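Local coordinates for protein putative alpha-L-fucosidase (Bacteroides thetaiotaomicron, PDB 3EYP) that probably hydrolyses alpha-L-fucosidic linkages, as a putative alpha-L-fucosidase of glycoside hydrolase family 29, at residues 122-127 with 147-152; 180-185 with 192-197. One frame throughout, in Å; residues are numbered along the deposited sequence.

Contact 1: 122-127 with 147-152; sequences IYLGPH and AHQLGE
L124, the last residue of strand 119-124, and L150 of helix 139-155 mark the closest approach of the two backbones, with their CA atoms 7.9 Å apart. The contact is small and buried, about 121 Å² over both sides, and is carried mainly by the two leucines, with Q149 alongside. L124 CD2 meets L150 CD1 at 3.9 Å, the two branched ends crossing at a slant. The same CD2 also lies 4.2 Å from L150 N, so this methyl also comes near the helix backbone. The CB of L124 is directed toward the helix, and a first torsion that sets CG anti to the backbone N (chi1 -173°) carries CD2 to L150. L150 leaves its helix more to one side and reaches the strand through CD1, while CD2 turns to helix 175-188. Q149, the residue before L150, also directs its CB toward the strand. Its OE1 passes L124 CD1 at 4.3 Å, a plain van der Waals approach, and NE2 is hydrogen-bonded to S86 OG, which holds the amide beside L124. This is the packing of a barrel strand against the helix that follows it, in a sequence family of the TIM-barrel clan. L153 of the same helix extends the apolar patch to I122 and L124, and Y146 OH is hydrogen-bonded to L124 O. Strand 119-124 lies between strands 70-76 and 162-164 in the parallel sheet, and L150 packs on W181 and V185 of helix 175-188.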
# COMPACT_ATOMS: atom_id res chain seq x y z
N ILE A 122 6.06 -2.33 12.01
CA ILE A 122 5.38 -2.44 13.28
C ILE A 122 4.09 -1.64 13.39
O ILE A 122 4.02 -0.43 13.10
CB ILE A 122 6.29 -1.92 14.42
CG1 ILE A 122 7.61 -2.74 14.56
CG2 ILE A 122 5.57 -1.94 15.69
CD1 ILE A 122 7.37 -4.28 14.89
N TYR A 123 3.05 -2.36 13.78
CA TYR A 123 1.75 -1.78 14.19
C TYR A 123 1.73 -1.81 15.73
O TYR A 123 1.83 -2.87 16.36
CB TYR A 123 0.62 -2.61 13.55
CG TYR A 123 -0.82 -2.31 13.98
CD1 TYR A 123 -1.78 -2.00 13.04
CD2 TYR A 123 -1.20 -2.35 15.32
CE1 TYR A 123 -3.08 -1.76 13.39
CE2 TYR A 123 -2.51 -2.07 15.70
CZ TYR A 123 -3.46 -1.80 14.71
OH TYR A 123 -4.78 -1.53 15.07
N LEU A 124 1.67 -0.63 16.31
CA LEU A 124 1.63 -0.43 17.79
C LEU A 124 0.46 0.49 18.13
O LEU A 124 0.54 1.69 17.97
CB LEU A 124 2.93 0.19 18.29
CG LEU A 124 3.17 0.34 19.80
CD1 LEU A 124 3.26 -1.07 20.49
CD2 LEU A 124 4.40 1.14 20.03
N GLY A 125 -0.62 -0.15 18.58
CA GLY A 125 -1.96 0.42 18.70
C GLY A 125 -2.04 1.66 19.56
O GLY A 125 -1.76 1.61 20.74
N PRO A 126 -2.35 2.84 18.95
CA PRO A 126 -2.47 4.00 19.85
C PRO A 126 -3.52 3.92 20.94
O PRO A 126 -3.23 4.25 22.08
CB PRO A 126 -2.71 5.18 18.92
CG PRO A 126 -2.12 4.76 17.63
CD PRO A 126 -2.25 3.24 17.54
N HIS A 127 -4.74 3.55 20.58
CA HIS A 127 -5.78 3.33 21.58
C HIS A 127 -5.49 1.97 22.24
O HIS A 127 -5.25 0.97 21.57
CB HIS A 127 -7.19 3.35 20.99
CG HIS A 127 -8.27 3.05 21.99
ND1 HIS A 127 -8.52 3.84 23.10
CD2 HIS A 127 -9.20 2.07 22.01
CE1 HIS A 127 -9.55 3.35 23.76
NE2 HIS A 127 -9.96 2.26 23.13
N ALA A 147 5.55 5.75 24.67
CA ALA A 147 6.88 6.22 24.26
C ALA A 147 7.96 5.24 24.67
O ALA A 147 8.90 4.99 23.91
CB ALA A 147 7.19 7.65 24.81
N HIS A 148 7.79 4.65 25.84
CA HIS A 148 8.75 3.67 26.33
C HIS A 148 8.78 2.49 25.39
O HIS A 148 9.80 1.99 25.05
CB HIS A 148 8.46 3.20 27.76
CG HIS A 148 8.85 4.20 28.81
ND1 HIS A 148 10.11 4.77 28.87
CD2 HIS A 148 8.17 4.68 29.87
CE1 HIS A 148 10.17 5.60 29.90
NE2 HIS A 148 9.00 5.56 30.53
N GLN A 149 7.60 2.00 25.07
CA GLN A 149 7.46 0.82 24.21
C GLN A 149 7.98 1.06 22.80
O GLN A 149 8.62 0.21 22.18
CB GLN A 149 6.01 0.36 24.20
CG GLN A 149 5.56 -0.18 25.54
CD GLN A 149 4.39 -1.16 25.46
OE1 GLN A 149 3.38 -0.91 24.77
NE2 GLN A 149 4.50 -2.27 26.23
N LEU A 150 7.68 2.26 22.32
CA LEU A 150 8.14 2.73 21.02
C LEU A 150 9.66 2.70 21.00
O LEU A 150 10.27 2.14 20.11
CB LEU A 150 7.50 4.12 20.69
CG LEU A 150 7.44 4.57 19.25
CD1 LEU A 150 6.93 3.51 18.29
CD2 LEU A 150 6.79 6.02 19.12
N GLY A 151 10.25 3.16 22.07
CA GLY A 151 11.69 3.11 22.22
C GLY A 151 12.31 1.74 22.17
O GLY A 151 13.39 1.52 21.59
N GLU A 152 11.64 0.78 22.80
CA GLU A 152 12.07 -0.58 22.71
C GLU A 152 12.01 -1.05 21.26
O GLU A 152 12.95 -1.62 20.72
CB GLU A 152 11.22 -1.52 23.63
CG GLU A 152 11.31 -1.20 25.12
CD GLU A 152 10.53 -2.15 25.94
OE1 GLU A 152 9.38 -2.37 25.53
OE2 GLU A 152 10.98 -2.62 27.02

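Contact 2: 180-185 with 192-197; sequences HWYKIV and CVIFGT
This is an apolar helix-on-strand contact within a beta-alpha-beta unit of the barrel, where helix 175-188 packs against strand 193-195, the strand it leads into. V185 and Y182, one turn apart, supply the helix side; C192 and I194 supply the other. V185 CG1 bridges both partners, 3.9 Å from C192 CB and at the same distance from C192 SG, and 4.1 Å from I194 CD1. That methyl is put in place by a first torsion that sets CG1 anti to the backbone N (chi1 176°). With chi2 near anti (169°), the I194 side chain is extended and its CD1 lies 3.6 Å from Y182 CD1, at the ring edge and in the ring plane, so I194 meets the ring at its edge and not over a face. The two side chains meet nearly at a right angle. The Y182 ring stacks with that of F203. CA atoms of V185 and C192 are 7.1 Å apart, and the backbones are wider spaced at Y182 and I194, 8.5 Å. Strand 193-195 runs parallel to strand 162-164, whose T163 touches both V185 and C192, while V193 packs on helix 12-20 and W181 reaches back to helix 139-155.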
# COMPACT_ATOMS: atom_id res chain seq x y z
N HIS A 180 5.60 13.72 20.38
CA HIS A 180 6.50 13.01 21.28
C HIS A 180 6.89 11.67 20.67
O HIS A 180 8.07 11.31 20.58
CB HIS A 180 5.85 12.86 22.67
CG HIS A 180 6.77 12.34 23.73
ND1 HIS A 180 7.95 12.96 24.07
CD2 HIS A 180 6.64 11.28 24.57
CE1 HIS A 180 8.53 12.28 25.05
NE2 HIS A 180 7.76 11.25 25.37
N TRP A 181 5.90 10.97 20.15
CA TRP A 181 6.13 9.66 19.50
C TRP A 181 6.87 9.73 18.17
O TRP A 181 7.82 8.98 17.89
CB TRP A 181 4.85 8.89 19.33
CG TRP A 181 4.11 8.63 20.60
CD1 TRP A 181 4.58 8.69 21.87
CD2 TRP A 181 2.72 8.29 20.70
NE1 TRP A 181 3.57 8.39 22.78
CE2 TRP A 181 2.41 8.16 22.07
CE3 TRP A 181 1.71 8.12 19.77
CZ2 TRP A 181 1.15 7.81 22.52
CZ3 TRP A 181 0.43 7.73 20.24
CH2 TRP A 181 0.17 7.61 21.59
N TYR A 182 6.46 10.67 17.37
CA TYR A 182 7.09 10.92 16.05
C TYR A 182 8.59 11.20 16.15
O TYR A 182 9.38 10.69 15.37
CB TYR A 182 6.39 12.10 15.40
CG TYR A 182 7.14 12.75 14.30
CD1 TYR A 182 7.18 12.17 13.05
CD2 TYR A 182 7.77 13.98 14.50
CE1 TYR A 182 7.82 12.79 12.02
CE2 TYR A 182 8.41 14.61 13.50
CZ TYR A 182 8.44 14.02 12.25
OH TYR A 182 9.10 14.64 11.21
N LYS A 183 8.98 11.97 17.16
CA LYS A 183 10.39 12.32 17.37
C LYS A 183 11.22 11.08 17.63
O LYS A 183 12.38 10.93 17.17
CB LYS A 183 10.54 13.34 18.54
CG LYS A 183 10.06 14.76 18.17
CD LYS A 183 10.28 15.80 19.29
CE LYS A 183 11.67 15.73 19.94
NZ LYS A 183 12.64 16.89 19.64
N ILE A 184 10.62 10.13 18.33
CA ILE A 184 11.30 8.86 18.59
C ILE A 184 11.50 8.09 17.33
O ILE A 184 12.60 7.65 17.03
CB ILE A 184 10.57 7.99 19.65
CG1 ILE A 184 10.67 8.70 21.00
CG2 ILE A 184 11.12 6.56 19.64
CD1 ILE A 184 9.49 8.51 21.91
N VAL A 185 10.42 7.90 16.61
CA VAL A 185 10.49 7.18 15.32
C VAL A 185 11.55 7.76 14.38
O VAL A 185 12.46 7.07 13.83
CB VAL A 185 9.07 7.02 14.64
CG1 VAL A 185 9.19 6.35 13.27
CG2 VAL A 185 8.06 6.18 15.55
N CYS A 192 11.88 5.20 8.32
CA CYS A 192 10.59 4.64 8.71
C CYS A 192 9.43 5.53 8.27
O CYS A 192 9.28 6.67 8.65
CB CYS A 192 10.49 4.38 10.21
SG CYS A 192 8.94 3.45 10.65
N VAL A 193 8.58 4.93 7.47
CA VAL A 193 7.35 5.56 6.95
C VAL A 193 6.28 5.44 8.00
O VAL A 193 6.03 4.37 8.58
CB VAL A 193 6.84 4.82 5.69
CG1 VAL A 193 5.49 5.29 5.31
CG2 VAL A 193 7.78 4.94 4.52
N ILE A 194 5.65 6.57 8.28
CA ILE A 194 4.54 6.62 9.23
C ILE A 194 3.15 6.68 8.58
O ILE A 194 2.85 7.60 7.81
CB ILE A 194 4.69 7.77 10.19
CG1 ILE A 194 5.96 7.59 11.03
CG2 ILE A 194 3.42 7.91 11.05
CD1 ILE A 194 6.30 8.90 11.82
N PHE A 195 2.35 5.64 8.85
CA PHE A 195 0.90 5.63 8.47
C PHE A 195 0.24 6.34 9.63
O PHE A 195 0.22 5.83 10.76
CB PHE A 195 0.33 4.22 8.29
CG PHE A 195 -1.14 4.19 8.03
CD1 PHE A 195 -1.64 4.16 6.72
CD2 PHE A 195 -2.04 4.17 9.08
CE1 PHE A 195 -3.02 4.13 6.46
CE2 PHE A 195 -3.45 4.11 8.84
CZ PHE A 195 -3.92 4.10 7.53
N GLY A 196 -0.30 7.53 9.34
CA GLY A 196 -0.88 8.38 10.39
C GLY A 196 -2.32 8.75 10.13
O GLY A 196 -2.76 8.94 9.00
N THR A 197 -3.06 8.77 11.21
CA THR A 197 -4.48 9.06 11.18
C THR A 197 -4.78 10.12 12.22
O THR A 197 -4.05 10.33 13.19
CB THR A 197 -5.27 7.81 11.54
OG1 THR A 197 -4.70 7.25 12.76
CG2 THR A 197 -5.23 6.79 10.37

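In the fold
Following the chain, strand 119-124 leads into helix 139-155, and contact 1 closes that loop, with 19 residues between its segments, joining a strand to the helix after it. The chain then runs through strand 162-164 to helix 175-188, and contact 2 closes a much shorter loop, six residues long, joining that helix to the strand after it, 193-195. The two therefore come in series, neither enclosing nor crossing the other, with centres about 10 Å apart. They touch directly where the helices lie side by side: L150 CD2 packs 3.8 Å from V185 CG2, and A147 CB lies 3.8 Å from I184 CD1. Strands 119-124 and 193-195 flank strand 162-164 in the same parallel sheet.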